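Local coordinates for protein AA9 family lytic polysaccharide monooxygenase D (Myceliophthora thermophila, PDB 5UFV) that cleaves crystalline and amorphous polysaccharides such as cellulose oxidatively at their glycosidic bonds, using an active-site copper, a reducing agent and O2 or H2O2, with C1-oxidised products, at residues Asp13-Ser18 with Thr23-Ile28; Val82-Cys87 with Asp144-Gly149; Ala129-Val132 with Ser137-Ser140. All blocks are in the same frame, centred on the assembly; numbering follows the deposited sequence.

Interaction 1. Residues Asp13-Ser18 with Thr23-Ile28; sequences DYPGYS and TGQDVI
Two tyrosine rings of 13-18 meet aliphatic branches of 23-28. CG2 of I28 comes obliquely to CD1 of Y14, while CD1 of I28 reaches CB of Y14 at 3.8 Å. The two side chains cross at about a right angle. With CG1 of I28 between its backbone N and carbonyl carbon (chi1 65°), both arms of the branch face the tyrosine. Y17 meets V27 differently, CG2 of V27 lying at the ring edge near its plane and 4.2 Å from CB of Y17.

V27 is the wedge between the segments. Its CG1 sits 3.6 Å from O of P15 and also touches O of G16, so one methyl packs on two successive carbonyls. An alanine here would probably open a gap beside those carbonyls and leave the edge of Y17 without this methyl.

The polar links run through water. One water donates to O of P15 at 2.6 Å and accepts from N of I28; another accepts from N of S18 at 2.9 Å and from N of T23. Beside the second bridge the chain turns: N of Q25 donates to OG1 of T23 at 3.0 Å, with an N-H...O angle of 159°.

Outside the pair, I9 of strand 4-9 packs against both Y14 and I28. The arrangement is a loop folding back on the outermost strand, 12-15, of the four-stranded antiparallel sheet in the immunoglobulin-like beta-sandwich of AA9 enzymes, with an ST turn at T23 in the returning limb.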
loop_
_atom_site.group_PDB
_atom_site.type_symbol
_atom_site.label_atom_id
_atom_site.label_comp_id
_atom_site.label_asym_id
_atom_site.label_seq_id
_atom_site.Cartn_x
_atom_site.Cartn_y
_atom_site.Cartn_z
ATOM N N ASP A 13 -15.340 -11.709 -2.139
ATOM C CA ASP A 13 -15.535 -10.407 -1.536
ATOM C C ASP A 13 -15.250 -10.485 -0.055
ATOM O O ASP A 13 -15.719 -11.404 0.624
ATOM C CB ASP A 13 -16.965 -9.910 -1.782
ATOM C CG ASP A 13 -17.151 -9.321 -3.181
ATOM O OD1 ASP A 13 -16.150 -8.988 -3.853
ATOM O OD2 ASP A 13 -18.304 -9.181 -3.626
ATOM N N TYR A 14 -14.454 -9.533 0.438
ATOM C CA TYR A 14 -14.117 -9.498 1.841
ATOM C C TYR A 14 -14.337 -8.086 2.354
ATOM O O TYR A 14 -13.640 -7.174 1.942
ATOM C CB TYR A 14 -12.669 -9.934 2.089
ATOM C CG TYR A 14 -12.370 -11.386 1.733
ATOM C CD1 TYR A 14 -12.578 -12.417 2.642
ATOM C CD2 TYR A 14 -11.864 -11.724 0.483
ATOM C CE1 TYR A 14 -12.288 -13.742 2.314
ATOM C CE2 TYR A 14 -11.586 -13.032 0.148
ATOM C CZ TYR A 14 -11.791 -14.034 1.067
ATOM O OH TYR A 14 -11.511 -15.317 0.708
ATOM N N PRO A 15 -15.298 -7.907 3.272
ATOM C CA PRO A 15 -15.482 -6.585 3.848
ATOM C C PRO A 15 -14.306 -6.146 4.707
ATOM O O PRO A 15 -13.620 -6.947 5.330
ATOM C CB PRO A 15 -16.740 -6.716 4.697
ATOM C CG PRO A 15 -17.021 -8.173 4.820
ATOM C CD PRO A 15 -16.174 -8.930 3.867
ATOM N N GLY A 16 -14.058 -4.860 4.722
ATOM C CA GLY A 16 -13.039 -4.366 5.594
ATOM C C GLY A 16 -13.576 -4.091 6.996
ATOM O O GLY A 16 -14.783 -4.202 7.281
ATOM N N TYR A 17 -12.632 -3.717 7.857
ATOM C CA TYR A 17 -12.936 -3.191 9.167
ATOM C C TYR A 17 -13.623 -1.870 8.965
ATOM O O TYR A 17 -13.342 -1.136 8.013
ATOM C CB TYR A 17 -11.622 -3.004 9.904
ATOM C CG TYR A 17 -11.696 -2.579 11.343
ATOM C CD1 TYR A 17 -12.022 -3.490 12.352
ATOM C CD2 TYR A 17 -11.360 -1.265 11.711
ATOM C CE1 TYR A 17 -12.055 -3.089 13.684
ATOM C CE2 TYR A 17 -11.378 -0.854 13.034
ATOM C CZ TYR A 17 -11.713 -1.761 14.017
ATOM O OH TYR A 17 -11.715 -1.333 15.331
ATOM N N SER A 18 -14.549 -1.572 9.853
ATOM C CA SER A 18 -15.267 -0.331 9.788
ATOM C C SER A 18 -14.681 0.671 10.786
ATOM O O SER A 18 -15.178 0.814 11.909
ATOM C CB SER A 18 -16.734 -0.593 10.063
ATOM O OG SER A 18 -17.469 0.634 10.016
ATOM N N THR A 23 -18.005 -2.807 13.922
ATOM C CA THR A 23 -19.192 -3.633 14.026
ATOM C C THR A 23 -18.982 -4.791 14.974
ATOM O O THR A 23 -19.940 -5.458 15.346
ATOM C CB THR A 23 -19.485 -4.316 12.677
ATOM O OG1 THR A 23 -18.369 -5.123 12.325
ATOM C CG2 THR A 23 -19.658 -3.324 11.585
ATOM N N GLY A 24 -17.731 -5.096 15.298
ATOM C CA GLY A 24 -17.425 -6.313 16.065
ATOM C C GLY A 24 -17.458 -7.600 15.252
ATOM O O GLY A 24 -17.323 -8.672 15.793
ATOM N N GLN A 25 -17.615 -7.493 13.942
ATOM C CA GLN A 25 -17.670 -8.665 13.081
ATOM C C GLN A 25 -16.249 -9.049 12.638
ATOM O O GLN A 25 -15.404 -8.185 12.397
ATOM C CB GLN A 25 -18.586 -8.364 11.893
ATOM C CG GLN A 25 -18.345 -9.172 10.625
ATOM C CD GLN A 25 -18.521 -8.339 9.354
ATOM O OE1 GLN A 25 -18.211 -7.142 9.327
ATOM N NE2 GLN A 25 -19.012 -8.974 8.291
ATOM N N ASP A 26 -16.002 -10.356 12.526
ATOM C CA ASP A 26 -14.729 -10.891 12.029
ATOM C C ASP A 26 -14.402 -10.409 10.606
ATOM O O ASP A 26 -15.241 -10.509 9.715
ATOM C CB ASP A 26 -14.756 -12.419 12.044
ATOM C CG ASP A 26 -14.705 -13.017 13.466
ATOM O OD1 ASP A 26 -14.307 -12.316 14.417
ATOM O OD2 ASP A 26 -15.075 -14.217 13.629
ATOM N N VAL A 27 -13.189 -9.894 10.400
ATOM C CA VAL A 27 -12.729 -9.490 9.061
ATOM C C VAL A 27 -11.279 -9.909 8.772
ATOM O O VAL A 27 -10.608 -10.462 9.622
ATOM C CB VAL A 27 -12.925 -7.963 8.826
ATOM C CG1 VAL A 27 -14.422 -7.577 8.809
ATOM C CG2 VAL A 27 -12.174 -7.137 9.872
ATOM N N ILE A 28 -10.806 -9.696 7.547
ATOM C CA ILE A 28 -9.406 -10.025 7.190
ATOM C C ILE A 28 -8.450 -8.835 7.429
ATOM O O ILE A 28 -7.230 -9.001 7.504
ATOM C CB ILE A 28 -9.281 -10.519 5.736
ATOM C CG1 ILE A 28 -9.649 -9.414 4.739
ATOM C CG2 ILE A 28 -10.166 -11.738 5.479
ATOM C CD1 ILE A 28 -9.128 -9.668 3.335
HETATM O O HOH W 1 -13.253 -9.504 5.594
HETATM O O HOH W 2 -15.630 -3.435 11.809
#

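Interaction 2. Residues Val82-Cys87 with Asp144-Gly149; sequences VWMYKC and DGLAPG
M84 and L146 make the apolar half of this contact, methyl to methyl: CE of M84 lies 4.0 Å from CD2 of L146. The methionine chain runs extended to its sulfur and then bends (chi3 81°), so that CE lies across the line to the leucine. The second half belongs to K86, whose CE lies 3.6 Å from O of P148 and 4.1 Å from CA of G149. The bend at chi2 (85°) brings CE of K86 to this backbone; chi4 sets only where NZ goes. G149 has no side chain, and a CB modelled there would run into CE of K86.

Farther out, Y151 of strand 149-159 touches both L146 and K86, while F102 and I104 of strand 101-107 pack on M84. Strand 80-86 is held between those two strands in the six-stranded sheet, with backbone hydrogen bonds joining M84 to F102 and Y85 to L152, and C87 is tied to C94 by a disulfide. The ammonium of K86 has a long, weak ion pair with E184.

Across the two segments the chemistry is mainly van der Waals packing. NZ of K86 is 3.9 Å from O of P148, and any electrostatic attraction to the carbonyl is probably modest.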
loop_
_atom_site.group_PDB
_atom_site.type_symbol
_atom_site.label_atom_id
_atom_site.label_comp_id
_atom_site.label_asym_id
_atom_site.label_seq_id
_atom_site.Cartn_x
_atom_site.Cartn_y
_atom_site.Cartn_z
ATOM N N VAL A 82 1.868 -1.281 -2.942
ATOM C CA VAL A 82 1.276 -2.456 -2.376
ATOM C C VAL A 82 2.373 -3.398 -1.993
ATOM O O VAL A 82 3.203 -3.735 -2.818
ATOM C CB VAL A 82 0.385 -3.168 -3.381
ATOM C CG1 VAL A 82 -0.350 -4.307 -2.685
ATOM C CG2 VAL A 82 -0.573 -2.179 -4.051
ATOM N N TRP A 83 2.367 -3.834 -0.741
ATOM C CA TRP A 83 3.426 -4.637 -0.194
ATOM C C TRP A 83 2.876 -5.889 0.410
ATOM O O TRP A 83 1.712 -5.980 0.724
ATOM C CB TRP A 83 4.098 -3.933 0.970
ATOM C CG TRP A 83 4.578 -2.524 0.786
ATOM C CD1 TRP A 83 3.813 -1.400 0.636
ATOM C CD2 TRP A 83 5.938 -2.076 0.840
ATOM N NE1 TRP A 83 4.621 -0.285 0.542
ATOM C CE2 TRP A 83 5.925 -0.673 0.674
ATOM C CE3 TRP A 83 7.163 -2.726 1.009
ATOM C CZ2 TRP A 83 7.078 0.084 0.684
ATOM C CZ3 TRP A 83 8.317 -1.965 1.015
ATOM C CH2 TRP A 83 8.267 -0.580 0.862
ATOM N N MET A 84 3.770 -6.825 0.661
ATOM C CA MET A 84 3.451 -8.054 1.334
ATOM C C MET A 84 4.536 -8.369 2.339
ATOM O O MET A 84 5.611 -7.792 2.317
ATOM C CB MET A 84 3.306 -9.206 0.326
ATOM C CG MET A 84 2.016 -9.147 -0.451
ATOM S SD MET A 84 1.672 -10.554 -1.546
ATOM C CE MET A 84 1.011 -11.771 -0.401
ATOM N N TYR A 85 4.240 -9.312 3.215
ATOM C CA TYR A 85 5.102 -9.609 4.335
ATOM C C TYR A 85 4.800 -11.023 4.755
ATOM O O TYR A 85 3.651 -11.357 5.041
ATOM C CB TYR A 85 4.823 -8.626 5.481
ATOM C CG TYR A 85 5.609 -8.878 6.732
ATOM C CD1 TYR A 85 5.302 -9.941 7.577
ATOM C CD2 TYR A 85 6.637 -8.044 7.088
ATOM C CE1 TYR A 85 6.026 -10.184 8.728
ATOM C CE2 TYR A 85 7.359 -8.261 8.244
ATOM C CZ TYR A 85 7.054 -9.338 9.066
ATOM O OH TYR A 85 7.791 -9.530 10.213
ATOM N N LYS A 86 5.846 -11.835 4.794
ATOM C CA LYS A 86 5.731 -13.227 5.163
ATOM C C LYS A 86 5.723 -13.400 6.678
ATOM O O LYS A 86 6.757 -13.255 7.319
ATOM C CB LYS A 86 6.898 -14.003 4.560
ATOM C CG LYS A 86 6.937 -15.479 4.927
ATOM C CD LYS A 86 6.073 -16.310 4.019
ATOM C CE LYS A 86 5.812 -17.698 4.591
ATOM N NZ LYS A 86 7.042 -18.515 4.644
ATOM N N CYS A 87 4.570 -13.739 7.238
ATOM C CA CYS A 87 4.486 -14.027 8.657
ATOM C C CYS A 87 5.316 -15.283 8.997
ATOM O O CYS A 87 5.181 -16.308 8.346
ATOM C CB CYS A 87 3.017 -14.209 9.108
ATOM S SG CYS A 87 2.016 -12.697 9.077
ATOM N N ASP A 144 4.142 -14.593 -9.079
ATOM C CA ASP A 144 4.288 -16.022 -9.413
ATOM C C ASP A 144 5.402 -16.727 -8.625
ATOM O O ASP A 144 6.505 -16.188 -8.452
ATOM C CB ASP A 144 4.574 -16.216 -10.914
ATOM C CG ASP A 144 3.433 -15.740 -11.800
ATOM O OD1 ASP A 144 2.238 -15.961 -11.460
ATOM O OD2 ASP A 144 3.744 -15.139 -12.850
ATOM N N GLY A 145 5.096 -17.943 -8.180
ATOM C CA GLY A 145 6.029 -18.775 -7.448
ATOM C C GLY A 145 6.150 -18.496 -5.959
ATOM O O GLY A 145 6.887 -19.200 -5.268
ATOM N N LEU A 146 5.439 -17.494 -5.442
ATOM C CA LEU A 146 5.606 -17.087 -4.042
ATOM C C LEU A 146 5.422 -18.256 -3.090
ATOM O O LEU A 146 4.434 -18.965 -3.170
ATOM C CB LEU A 146 4.587 -16.015 -3.691
ATOM C CG LEU A 146 4.702 -15.247 -2.380
ATOM C CD1 LEU A 146 6.042 -14.531 -2.271
ATOM C CD2 LEU A 146 3.567 -14.250 -2.279
ATOM N N ALA A 147 6.370 -18.469 -2.187
ATOM C CA ALA A 147 6.252 -19.590 -1.250
ATOM C C ALA A 147 4.966 -19.454 -0.469
ATOM O O ALA A 147 4.576 -18.334 -0.131
ATOM C CB ALA A 147 7.435 -19.639 -0.295
ATOM N N PRO A 148 4.315 -20.584 -0.168
ATOM C CA PRO A 148 3.063 -20.573 0.567
ATOM C C PRO A 148 3.235 -20.094 1.992
ATOM O O PRO A 148 4.309 -20.249 2.553
ATOM C CB PRO A 148 2.661 -22.055 0.604
ATOM C CG PRO A 148 3.942 -22.798 0.483
ATOM C CD PRO A 148 4.795 -21.955 -0.414
ATOM N N GLY A 149 2.174 -19.532 2.570
ATOM C CA GLY A 149 2.096 -19.342 4.018
ATOM C C GLY A 149 1.169 -18.204 4.375
ATOM O O GLY A 149 0.410 -17.730 3.538
#

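Interaction 3. Residues Ala129-Val132 with Ser137-Ser140; sequences AKLV and SWSS
L131 meets strand 136-141 from the loop that leads into it, so the contact closes a short connection at an outermost strand of the four-stranded antiparallel sheet in the immunoglobulin-like beta-sandwich of AA9 enzymes. Only four residues separate the two segments, and CA of L131 lies 6.5 Å from CA of S137.

The apolar part rests on one leucine branch. L131 has CG beside its backbone N and anti to the carbonyl carbon (chi1 -58°), and CD2 extends to the indole of W138. CD2 of L131 arrives at the ring edge, near its plane, 4.2 Å from CE3 of W138. I80 and W70 pack against both L131 and W138, and W73 also touches the leucine, joining the pair to neighbouring parts of the fold.

The polar groups are held elsewhere. NE1 of W138 and OG of S140 both hydrogen-bond to OD2 of D105, a shared acceptor on strand 101-107 of the other sheet, while OG of S137 bonds to OG1 of T69 on the adjoining strand 65-70. Within the loop, N of V132 donates to O of A129 at 3.3 Å.

The side chain of L131 is about 9 Å from those of the copper ligands H75 and Y169 and about 12 Å from the copper, near the site but not in contact with these ligands. CD2 of L131 also meets backbone, 3.6 Å from O of S137.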
loop_
_atom_site.group_PDB
_atom_site.type_symbol
_atom_site.label_atom_id
_atom_site.label_comp_id
_atom_site.label_asym_id
_atom_site.label_seq_id
_atom_site.Cartn_x
_atom_site.Cartn_y
_atom_site.Cartn_z
ATOM N N ALA A 129 -4.824 9.282 -9.350
ATOM C CA ALA A 129 -5.985 10.095 -9.684
ATOM C C ALA A 129 -7.189 9.240 -10.005
ATOM O O ALA A 129 -8.328 9.704 -9.931
ATOM C CB ALA A 129 -5.680 10.966 -10.881
ATOM N N LYS A 130 -6.916 8.006 -10.405
ATOM C CA LYS A 130 -7.957 7.118 -10.827
ATOM C C LYS A 130 -8.700 6.550 -9.639
ATOM O O LYS A 130 -9.834 6.088 -9.804
ATOM C CB LYS A 130 -7.387 6.005 -11.709
ATOM C CG LYS A 130 -6.904 6.512 -13.058
ATOM C CD LYS A 130 -5.971 5.514 -13.725
ATOM C CE LYS A 130 -5.604 5.957 -15.138
ATOM N NZ LYS A 130 -4.492 5.131 -15.687
ATOM N N LEU A 131 -8.074 6.612 -8.459
ATOM C CA LEU A 131 -8.737 6.227 -7.195
ATOM C C LEU A 131 -9.666 7.294 -6.616
ATOM O O LEU A 131 -10.344 7.047 -5.638
ATOM C CB LEU A 131 -7.719 5.815 -6.133
ATOM C CG LEU A 131 -6.817 4.660 -6.558
ATOM C CD1 LEU A 131 -5.899 4.238 -5.422
ATOM C CD2 LEU A 131 -7.610 3.456 -7.037
ATOM N N VAL A 132 -9.723 8.461 -7.233
ATOM C CA VAL A 132 -10.466 9.563 -6.669
ATOM C C VAL A 132 -11.948 9.428 -6.995
ATOM O O VAL A 132 -12.295 9.078 -8.115
ATOM C CB VAL A 132 -9.953 10.905 -7.234
ATOM C CG1 VAL A 132 -10.873 12.068 -6.841
ATOM C CG2 VAL A 132 -8.527 11.144 -6.753
ATOM N N SER A 137 -11.048 1.129 -7.296
ATOM C CA SER A 137 -10.335 -0.065 -6.922
ATOM C C SER A 137 -8.977 -0.128 -7.568
ATOM O O SER A 137 -8.752 0.482 -8.608
ATOM C CB SER A 137 -11.146 -1.295 -7.349
ATOM O OG SER A 137 -12.469 -1.274 -6.821
ATOM N N TRP A 138 -8.073 -0.882 -6.941
ATOM C CA TRP A 138 -6.739 -1.148 -7.503
ATOM C C TRP A 138 -6.449 -2.619 -7.422
ATOM O O TRP A 138 -6.617 -3.218 -6.376
ATOM C CB TRP A 138 -5.638 -0.374 -6.770
ATOM C CG TRP A 138 -4.345 -0.390 -7.555
ATOM C CD1 TRP A 138 -3.312 -1.294 -7.430
ATOM C CD2 TRP A 138 -3.982 0.488 -8.626
ATOM N NE1 TRP A 138 -2.322 -1.008 -8.344
ATOM C CE2 TRP A 138 -2.707 0.072 -9.095
ATOM C CE3 TRP A 138 -4.616 1.562 -9.252
ATOM C CZ2 TRP A 138 -2.034 0.723 -10.154
ATOM C CZ3 TRP A 138 -3.957 2.208 -10.313
ATOM C CH2 TRP A 138 -2.669 1.783 -10.752
ATOM N N SER A 139 -6.013 -3.193 -8.531
ATOM C CA SER A 139 -5.746 -4.627 -8.622
ATOM C C SER A 139 -4.245 -4.956 -8.797
ATOM O O SER A 139 -3.541 -4.337 -9.611
ATOM C CB SER A 139 -6.518 -5.201 -9.801
ATOM O OG SER A 139 -7.883 -5.338 -9.484
ATOM N N SER A 140 -3.780 -5.948 -8.048
ATOM C CA SER A 140 -2.402 -6.400 -8.091
ATOM C C SER A 140 -2.385 -7.934 -8.151
ATOM O O SER A 140 -3.163 -8.587 -7.467
ATOM C CB SER A 140 -1.666 -5.952 -6.836
ATOM O OG SER A 140 -1.603 -4.543 -6.719
#

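How the interactions relate
Interactions 1 and 3 involve opposite outermost strands of the four-stranded sheet, 12-15 and 136-141, and their centres are 21 Å apart; interaction 2 involves an inner strand of the six-stranded sheet. Each contact mixes buried and more open residues, interaction 1 lying farthest from the chain's centre, at about 18 Å. There, bridging waters supplement the packing, whereas 82-87 with 144-149 and 129-132 with 137-140 meet through side-chain carbons against methyl, backbone or indole. Interactions 2 and 3 touch directly, CG2 of V82 lying 3.7 Å from OG of S140, a packing contact between the two sheets. Of the three, interaction 3 alone approaches the copper site.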